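Local coordinates for D-isomer specific 2-hydroxyacid dehydrogenase NAD-binding (Xanthobacter autotrophicus, PDB 4XA8), which binds NADPH and probably works as an oxidoreductase of the D-2-hydroxyacid dehydrogenase family, at residues S14-G19 with L56-P61; L73-G78 with P295-N300; A9-S14 with G43-D48. One frame throughout, in Å; residues are numbered along the deposited sequence.

Contact 1: residues S14-G19 with L56-P61; sequences SAVDIG and LVWKPP
S14 and W58 meet where two neighbouring strands of a parallel sheet, 9-13 and 52-57, run out into loops, and S14 at once bends its chain into an ST turn. With chi1 at 174°, its OG lies opposite the backbone N and beside the carbonyl carbon, where it accepts the amide of V16 at 3.0 Å from N to OG. The same OG donates a short bond, 2.5 Å, to D17 OD2, using that oxygen's anti lone pair. OG also lies 3.6 Å from W58 CB. V16 comes to the indole obliquely, CG2 lying 3.5 Å from W58 CD1; a beta-branched methyl reaches the pyrrole atoms without any polar demand. Between the backbones a water takes the amide of A15 and donates to W58 O at 2.6 Å. The loop also faces the dimer partner: A15 O is bonded to Y136 OH of the second subunit, and W134 of that subunit packs on V16. With an alanine here in place of S14, the amide of V16 is likely to lose its acceptor and the D17 carboxylate the hydroxyl that fixes its rotation. Hydroxyl and methyl thus pack on the tryptophan side chain, while the polar link between the segments runs through the water.

Contact 2: residues L73-G78 with P295-N300; sequences LVINLG and PQIVEN
I75 and L73 alternate along strand 73-76 on one face of the sheet, and both point at helix 290-306. Together with their partners they form the packed, buried part of the contact. The CG of L73 stands opposite the backbone N (chi1 177°), which sends the branch toward the helix, and CD2 is the methyl that arrives, 3.9 Å from N300 O and 4.0 Å from N300 CB. Two residues along the strand, on the same face, I75 CD1 approaches I297 CG2 at 4.2 Å, a meeting of two branched side chains. W22 and L26 of helix 19-29 also pack against I297, and T96 of the next strand touches L73, I75 and N300, all of it burying this side. The helix comes from the far end of the chain, more than 200 residues later, and returns to cover the N-terminal parallel sheet, as in D-2-hydroxyacid dehydrogenases, whose smaller domain is built from both ends of the polypeptide. N300 suits a buried place because its amide has a mate: OD1 accepts the backbone N of L311. Toward solvent the helix changes character. P295 is exposed, and the partly exposed E299, which does not touch the strand, makes salt bridges through OE2 to R302 and R303, about one turn along.

Contact 3: residues A9-S14 with G43-D48; sequences ALVFYS and GHVEGD
V11 and Y13, on strand 9-13, face V45 and G43 of a loop that runs in the opposite direction, the CA atoms being 7.9 Å apart for V11 and V45 and 7.0 Å for Y13 and G43, too far for the two backbones to pair as in a sheet. Side chains bridge the gap. V11 and V45 meet methyl to methyl, CG2 to CG2 at 4.0 Å, their side chains crossing at about a right angle. In each valine CG2 is the branch opposite the backbone N, because CG1 takes the position between N and the carbonyl carbon (chi1 67° in V11, 61° in V45). Valine fits here twice over, being compact and at home in extended backbone. At the other end the Y13 ring lies obliquely against G43, with CE2 4.0 Å from G43 CA. G43 has a positive phi of 74°, a conformation glycine adopts easily, and its CA is what meets the ring. The phenol OH is tied as well, accepting the backbone N of G41, which joins the tyrosine to the same loop by a polar bond. P61 packs on the ring too, and R36 of strand 34-37 on V45. H44 and E46, by contrast, are exposed. F12, between the two contact residues, instead meets the ring of W22 in helix 19-29. The loop belongs to the connection from edge strand 34-37 to strand 52-57, which passes over the intervening strand 9-13: a crossover of the doubly wound parallel alpha/beta fold, made here without a regular helix.

In the fold
All three contacts belong to one parallel sheet, in which strands 9-13, 52-57 and 73-76 lie side by side. Contacts 2 and 3 are buried and depend mainly on apolar packing, with a tyrosine ring against a glycine in contact 3; contact 1, at the strand ends, is only partly buried and adds a turn, a water and a subunit boundary. Contacts 1 and 3 share S14 and are joined by the backbone bond from W58 N to Y13 O. V57, pairing with I75 and L77, links contacts 1 and 2. L77 packs against F12 and S14. Between side chains, W58 lies about 7 Å from S286 and I75 about 7 Å from R97, NADPH-binding residues; contact 3 is remote from them.

Contact 1: residues S14-G19 with L56-P61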
loop_
_atom_site.group_PDB
_atom_site.type_symbol
_atom_site.label_atom_id
_atom_site.label_comp_id
_atom_site.label_asym_id
_atom_site.label_seq_id
_atom_site.Cartn_x
_atom_site.Cartn_y
_atom_site.Cartn_z
ATOM N N SER A 14 3.771 10.910 26.801
ATOM C CA SER A 14 4.351 10.571 25.492
ATOM C C SER A 14 4.349 11.779 24.546
ATOM O O SER A 14 3.375 12.489 24.481
ATOM C CB SER A 14 3.609 9.406 24.858
ATOM O OG SER A 14 4.092 9.180 23.528
ATOM N N ALA A 15 5.446 12.011 23.831
ATOM C CA ALA A 15 5.467 13.061 22.776
ATOM C C ALA A 15 4.921 12.543 21.443
ATOM O O ALA A 15 4.757 13.334 20.494
ATOM C CB ALA A 15 6.886 13.575 22.587
ATOM N N VAL A 16 4.645 11.237 21.361
ATOM C CA VAL A 16 4.250 10.604 20.087
ATOM C C VAL A 16 2.870 9.912 20.169
ATOM O O VAL A 16 2.502 9.174 19.277
ATOM C CB VAL A 16 5.364 9.665 19.524
ATOM C CG1 VAL A 16 6.640 10.433 19.263
ATOM C CG2 VAL A 16 5.673 8.521 20.477
ATOM N N ASP A 17 2.113 10.166 21.233
ATOM C CA ASP A 17 0.807 9.532 21.476
ATOM C C ASP A 17 -0.111 10.583 22.082
ATOM O O ASP A 17 0.348 11.500 22.741
ATOM C CB ASP A 17 0.899 8.346 22.442
ATOM C CG ASP A 17 1.817 7.216 21.957
ATOM O OD1 ASP A 17 1.297 6.296 21.276
ATOM O OD2 ASP A 17 3.021 7.208 22.337
ATOM N N ILE A 18 -1.405 10.466 21.833
ATOM C CA ILE A 18 -2.368 11.472 22.274
ATOM C C ILE A 18 -2.910 11.110 23.660
ATOM O O ILE A 18 -3.765 10.201 23.795
ATOM C CB ILE A 18 -3.563 11.590 21.314
ATOM C CG1 ILE A 18 -3.090 11.934 19.884
ATOM C CG2 ILE A 18 -4.530 12.658 21.834
ATOM C CD1 ILE A 18 -4.023 11.454 18.767
ATOM N N GLY A 19 -2.477 11.871 24.659
ATOM C CA GLY A 19 -2.868 11.621 26.082
ATOM C C GLY A 19 -4.355 11.475 26.313
ATOM O O GLY A 19 -4.811 10.523 26.955
ATOM N N LEU A 56 2.345 5.331 32.601
ATOM C CA LEU A 56 2.243 4.847 31.233
ATOM C C LEU A 56 3.003 5.821 30.359
ATOM O O LEU A 56 2.611 6.976 30.234
ATOM C CB LEU A 56 0.766 4.785 30.823
ATOM C CG LEU A 56 0.444 4.435 29.366
ATOM C CD1 LEU A 56 0.944 3.038 29.095
ATOM C CD2 LEU A 56 -1.064 4.553 29.158
ATOM N N VAL A 57 4.116 5.380 29.789
ATOM C CA VAL A 57 5.066 6.318 29.204
ATOM C C VAL A 57 5.726 5.864 27.905
ATOM O O VAL A 57 5.891 4.653 27.645
ATOM C CB VAL A 57 6.223 6.639 30.187
ATOM C CG1 VAL A 57 5.730 7.208 31.497
ATOM C CG2 VAL A 57 7.062 5.399 30.431
ATOM N N TRP A 58 6.141 6.855 27.107
ATOM C CA TRP A 58 7.113 6.639 26.037
ATOM C C TRP A 58 8.259 7.682 26.120
ATOM O O TRP A 58 8.032 8.893 26.062
ATOM C CB TRP A 58 6.445 6.668 24.667
ATOM C CG TRP A 58 7.377 6.362 23.540
ATOM C CD1 TRP A 58 8.042 7.271 22.759
ATOM C CD2 TRP A 58 7.797 5.067 23.087
ATOM N NE1 TRP A 58 8.802 6.622 21.818
ATOM C CE2 TRP A 58 8.687 5.270 22.006
ATOM C CE3 TRP A 58 7.514 3.754 23.493
ATOM C CZ2 TRP A 58 9.285 4.205 21.311
ATOM C CZ3 TRP A 58 8.109 2.694 22.803
ATOM C CH2 TRP A 58 8.984 2.929 21.724
ATOM N N LYS A 59 9.481 7.191 26.300
ATOM C CA LYS A 59 10.696 8.035 26.397
ATOM C C LYS A 59 10.521 9.351 27.182
ATOM O O LYS A 59 10.735 10.427 26.631
ATOM C CB LYS A 59 11.227 8.319 25.003
ATOM C CG LYS A 59 11.627 7.050 24.291
ATOM C CD LYS A 59 12.549 7.360 23.114
ATOM C CE LYS A 59 12.462 6.297 22.038
ATOM N NZ LYS A 59 12.573 6.925 20.691
ATOM N N PRO A 60 10.114 9.257 28.468
ATOM C CA PRO A 60 9.821 10.451 29.250
ATOM C C PRO A 60 11.093 11.238 29.498
ATOM O O PRO A 60 12.179 10.710 29.255
ATOM C CB PRO A 60 9.213 9.892 30.556
ATOM C CG PRO A 60 9.759 8.518 30.673
ATOM C CD PRO A 60 9.894 8.021 29.253
ATOM N N PRO A 61 10.959 12.507 29.950
ATOM C CA PRO A 61 12.105 13.372 30.140
ATOM C C PRO A 61 13.056 12.817 31.208
ATOM O O PRO A 61 12.615 12.111 32.127
ATOM C CB PRO A 61 11.478 14.713 30.608
ATOM C CG PRO A 61 10.024 14.596 30.378
ATOM C CD PRO A 61 9.707 13.139 30.397
HETATM O O HOH W 1 7.777 10.547 24.058
#

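Contact 2: residues L73-G78 with P295-N300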
loop_
_atom_site.group_PDB
_atom_site.type_symbol
_atom_site.label_atom_id
_atom_site.label_comp_id
_atom_site.label_asym_id
_atom_site.label_seq_id
_atom_site.Cartn_x
_atom_site.Cartn_y
_atom_site.Cartn_z
ATOM N N LEU A 73 4.336 0.663 39.430
ATOM C CA LEU A 73 4.156 0.025 38.137
ATOM C C LEU A 73 4.489 1.007 37.013
ATOM O O LEU A 73 4.006 2.149 37.004
ATOM C CB LEU A 73 2.700 -0.471 38.010
ATOM C CG LEU A 73 2.291 -1.117 36.674
ATOM C CD1 LEU A 73 3.156 -2.343 36.418
ATOM C CD2 LEU A 73 0.810 -1.507 36.669
ATOM N N VAL A 74 5.341 0.580 36.084
ATOM C CA VAL A 74 5.555 1.296 34.827
ATOM C C VAL A 74 5.049 0.467 33.660
ATOM O O VAL A 74 5.211 -0.765 33.641
ATOM C CB VAL A 74 7.042 1.623 34.607
ATOM C CG1 VAL A 74 7.265 2.238 33.228
ATOM C CG2 VAL A 74 7.499 2.566 35.675
ATOM N N ILE A 75 4.423 1.151 32.710
ATOM C CA ILE A 75 3.915 0.534 31.495
ATOM C C ILE A 75 4.493 1.299 30.302
ATOM O O ILE A 75 4.281 2.494 30.166
ATOM C CB ILE A 75 2.360 0.546 31.400
ATOM C CG1 ILE A 75 1.690 0.034 32.690
ATOM C CG2 ILE A 75 1.924 -0.293 30.205
ATOM C CD1 ILE A 75 1.207 1.124 33.638
ATOM N N ASN A 76 5.248 0.611 29.464
ATOM C CA ASN A 76 5.870 1.225 28.312
ATOM C C ASN A 76 4.900 1.194 27.116
ATOM O O ASN A 76 4.323 0.156 26.810
ATOM C CB ASN A 76 7.185 0.488 27.991
ATOM C CG ASN A 76 8.064 1.242 27.010
ATOM O OD1 ASN A 76 8.415 0.725 25.954
ATOM N ND2 ASN A 76 8.396 2.466 27.335
ATOM N N LEU A 77 4.709 2.321 26.440
ATOM C CA LEU A 77 3.711 2.420 25.351
ATOM C C LEU A 77 4.128 1.770 24.031
ATOM O O LEU A 77 4.195 2.436 23.001
ATOM C CB LEU A 77 3.331 3.875 25.060
ATOM C CG LEU A 77 2.346 4.534 26.002
ATOM C CD1 LEU A 77 2.445 6.055 25.989
ATOM C CD2 LEU A 77 0.952 4.058 25.621
ATOM N N GLY A 78 4.351 0.464 24.056
ATOM C CA GLY A 78 4.714 -0.296 22.862
ATOM C C GLY A 78 4.819 -1.734 23.303
ATOM O O GLY A 78 5.000 -1.984 24.506
ATOM N N PRO A 295 -7.604 -2.334 28.783
ATOM C CA PRO A 295 -8.011 -3.408 29.691
ATOM C C PRO A 295 -6.872 -4.096 30.404
ATOM O O PRO A 295 -6.959 -4.270 31.622
ATOM C CB PRO A 295 -8.755 -4.383 28.765
ATOM C CG PRO A 295 -9.335 -3.494 27.730
ATOM C CD PRO A 295 -8.255 -2.492 27.464
ATOM N N GLN A 296 -5.794 -4.436 29.687
ATOM C CA GLN A 296 -4.627 -5.087 30.311
ATOM C C GLN A 296 -3.886 -4.145 31.271
ATOM O O GLN A 296 -3.334 -4.603 32.272
ATOM C CB GLN A 296 -3.674 -5.745 29.284
ATOM C CG GLN A 296 -2.835 -4.771 28.449
ATOM C CD GLN A 296 -2.119 -5.393 27.242
ATOM O OE1 GLN A 296 -0.906 -5.290 27.124
ATOM N NE2 GLN A 296 -2.880 -6.010 26.324
ATOM N N ILE A 297 -3.914 -2.833 31.009
ATOM C CA ILE A 297 -3.350 -1.864 31.957
ATOM C C ILE A 297 -4.176 -1.827 33.270
ATOM O O ILE A 297 -3.623 -1.935 34.390
ATOM C CB ILE A 297 -3.250 -0.459 31.320
ATOM C CG1 ILE A 297 -2.335 -0.502 30.094
ATOM C CG2 ILE A 297 -2.777 0.552 32.352
ATOM C CD1 ILE A 297 -2.428 0.703 29.178
ATOM N N VAL A 298 -5.496 -1.671 33.134
ATOM C CA VAL A 298 -6.407 -1.709 34.283
ATOM C C VAL A 298 -6.277 -3.008 35.101
ATOM O O VAL A 298 -6.263 -2.970 36.343
ATOM C CB VAL A 298 -7.866 -1.396 33.843
ATOM C CG1 VAL A 298 -8.880 -1.806 34.922
ATOM C CG2 VAL A 298 -7.967 0.092 33.516
ATOM N N GLU A 299 -6.140 -4.142 34.424
ATOM C CA GLU A 299 -5.917 -5.435 35.111
ATOM C C GLU A 299 -4.559 -5.518 35.850
ATOM O O GLU A 299 -4.451 -6.170 36.876
ATOM C CB GLU A 299 -6.070 -6.588 34.121
ATOM C CG GLU A 299 -5.689 -7.968 34.610
ATOM C CD GLU A 299 -6.540 -8.490 35.766
ATOM O OE1 GLU A 299 -7.625 -7.924 36.062
ATOM O OE2 GLU A 299 -6.099 -9.484 36.374
ATOM N N ASN A 300 -3.530 -4.888 35.317
ATOM C CA ASN A 300 -2.236 -4.878 35.987
ATOM C C ASN A 300 -2.227 -3.931 37.179
ATOM O O ASN A 300 -1.542 -4.171 38.184
ATOM C CB ASN A 300 -1.100 -4.568 34.999
ATOM C CG ASN A 300 -0.538 -5.819 34.337
ATOM O OD1 ASN A 300 -0.752 -6.959 34.806
ATOM N ND2 ASN A 300 0.210 -5.616 33.246
#

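Contact 3: residues A9-S14 with G43-D48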
loop_
_atom_site.group_PDB
_atom_site.type_symbol
_atom_site.label_atom_id
_atom_site.label_comp_id
_atom_site.label_asym_id
_atom_site.label_seq_id
_atom_site.Cartn_x
_atom_site.Cartn_y
_atom_site.Cartn_z
ATOM N N ALA A 9 -3.235 7.262 41.469
ATOM C CA ALA A 9 -3.373 7.892 40.141
ATOM C C ALA A 9 -2.432 7.288 39.107
ATOM O O ALA A 9 -1.342 6.771 39.438
ATOM C CB ALA A 9 -3.132 9.398 40.234
ATOM N N LEU A 10 -2.870 7.327 37.852
ATOM C CA LEU A 10 -2.004 7.019 36.732
ATOM C C LEU A 10 -1.551 8.286 36.050
ATOM O O LEU A 10 -2.368 9.162 35.756
ATOM C CB LEU A 10 -2.747 6.167 35.700
ATOM C CG LEU A 10 -1.880 5.736 34.514
ATOM C CD1 LEU A 10 -2.295 4.358 34.013
ATOM C CD2 LEU A 10 -1.950 6.787 33.401
ATOM N N VAL A 11 -0.253 8.362 35.763
ATOM C CA VAL A 11 0.322 9.451 34.977
ATOM C C VAL A 11 0.732 8.935 33.591
ATOM O O VAL A 11 1.349 7.878 33.481
ATOM C CB VAL A 11 1.549 10.118 35.672
ATOM C CG1 VAL A 11 2.742 9.170 35.758
ATOM C CG2 VAL A 11 1.982 11.361 34.913
ATOM N N PHE A 12 0.398 9.716 32.574
ATOM C CA PHE A 12 0.707 9.436 31.181
ATOM C C PHE A 12 1.744 10.421 30.639
ATOM O O PHE A 12 1.593 11.669 30.794
ATOM C CB PHE A 12 -0.564 9.680 30.349
ATOM C CG PHE A 12 -0.396 9.429 28.873
ATOM C CD1 PHE A 12 0.052 10.419 28.028
ATOM C CD2 PHE A 12 -0.708 8.184 28.333
ATOM C CE1 PHE A 12 0.162 10.181 26.650
ATOM C CE2 PHE A 12 -0.564 7.941 26.969
ATOM C CZ PHE A 12 -0.151 8.959 26.139
ATOM N N TYR A 13 2.762 9.887 29.968
ATOM C CA TYR A 13 3.673 10.735 29.220
ATOM C C TYR A 13 4.002 10.132 27.845
ATOM O O TYR A 13 4.524 9.009 27.736
ATOM C CB TYR A 13 4.997 11.018 29.964
ATOM C CG TYR A 13 5.854 11.983 29.185
ATOM C CD1 TYR A 13 6.679 11.530 28.164
ATOM C CD2 TYR A 13 5.799 13.354 29.419
ATOM C CE1 TYR A 13 7.432 12.406 27.396
ATOM C CE2 TYR A 13 6.563 14.245 28.665
ATOM C CZ TYR A 13 7.378 13.758 27.652
ATOM O OH TYR A 13 8.146 14.606 26.867
ATOM N N SER A 14 3.771 10.910 26.801
ATOM C CA SER A 14 4.351 10.571 25.492
ATOM C C SER A 14 4.349 11.779 24.546
ATOM O O SER A 14 3.375 12.489 24.481
ATOM C CB SER A 14 3.609 9.406 24.858
ATOM O OG SER A 14 4.092 9.180 23.528
ATOM N N GLY A 43 7.233 17.488 31.121
ATOM C CA GLY A 43 6.547 16.507 31.950
ATOM C C GLY A 43 5.733 17.069 33.111
ATOM O O GLY A 43 5.310 16.315 34.002
ATOM N N HIS A 44 5.497 18.379 33.115
ATOM C CA HIS A 44 4.674 18.975 34.148
ATOM C C HIS A 44 3.315 18.302 34.213
ATOM O O HIS A 44 2.629 18.163 33.202
ATOM C CB HIS A 44 4.437 20.469 33.940
ATOM C CG HIS A 44 3.483 21.032 34.943
ATOM N ND1 HIS A 44 3.666 20.863 36.300
ATOM C CD2 HIS A 44 2.313 21.706 34.800
ATOM C CE1 HIS A 44 2.671 21.439 36.954
ATOM N NE2 HIS A 44 1.839 21.967 36.069
ATOM N N VAL A 45 2.926 17.909 35.409
ATOM C CA VAL A 45 1.665 17.234 35.627
ATOM C C VAL A 45 1.054 17.899 36.867
ATOM O O VAL A 45 1.769 18.169 37.832
ATOM C CB VAL A 45 1.885 15.706 35.780
ATOM C CG1 VAL A 45 2.783 15.352 36.970
ATOM C CG2 VAL A 45 0.560 14.968 35.870
ATOM N N GLU A 46 -0.243 18.207 36.811
ATOM C CA GLU A 46 -0.971 18.747 37.959
ATOM C C GLU A 46 -1.214 17.684 39.032
ATOM O O GLU A 46 -1.174 16.474 38.759
ATOM C CB GLU A 46 -2.331 19.321 37.524
ATOM C CG GLU A 46 -2.262 20.563 36.640
ATOM C CD GLU A 46 -3.617 21.254 36.486
ATOM O OE1 GLU A 46 -4.168 21.749 37.501
ATOM O OE2 GLU A 46 -4.139 21.316 35.348
ATOM N N GLY A 47 -1.482 18.153 40.253
ATOM C CA GLY A 47 -1.930 17.284 41.340
ATOM C C GLY A 47 -0.801 16.819 42.245
ATOM O O GLY A 47 0.363 17.026 41.929
ATOM N N ASP A 48 -1.158 16.190 43.371
ATOM C CA ASP A 48 -0.180 15.664 44.345
ATOM C C ASP A 48 0.600 14.464 43.795
ATOM O O ASP A 48 0.030 13.395 43.582
ATOM C CB ASP A 48 -0.890 15.294 45.667
ATOM C CG ASP A 48 0.080 14.910 46.784
ATOM O OD1 ASP A 48 1.288 14.679 46.516
ATOM O OD2 ASP A 48 -0.380 14.832 47.941
#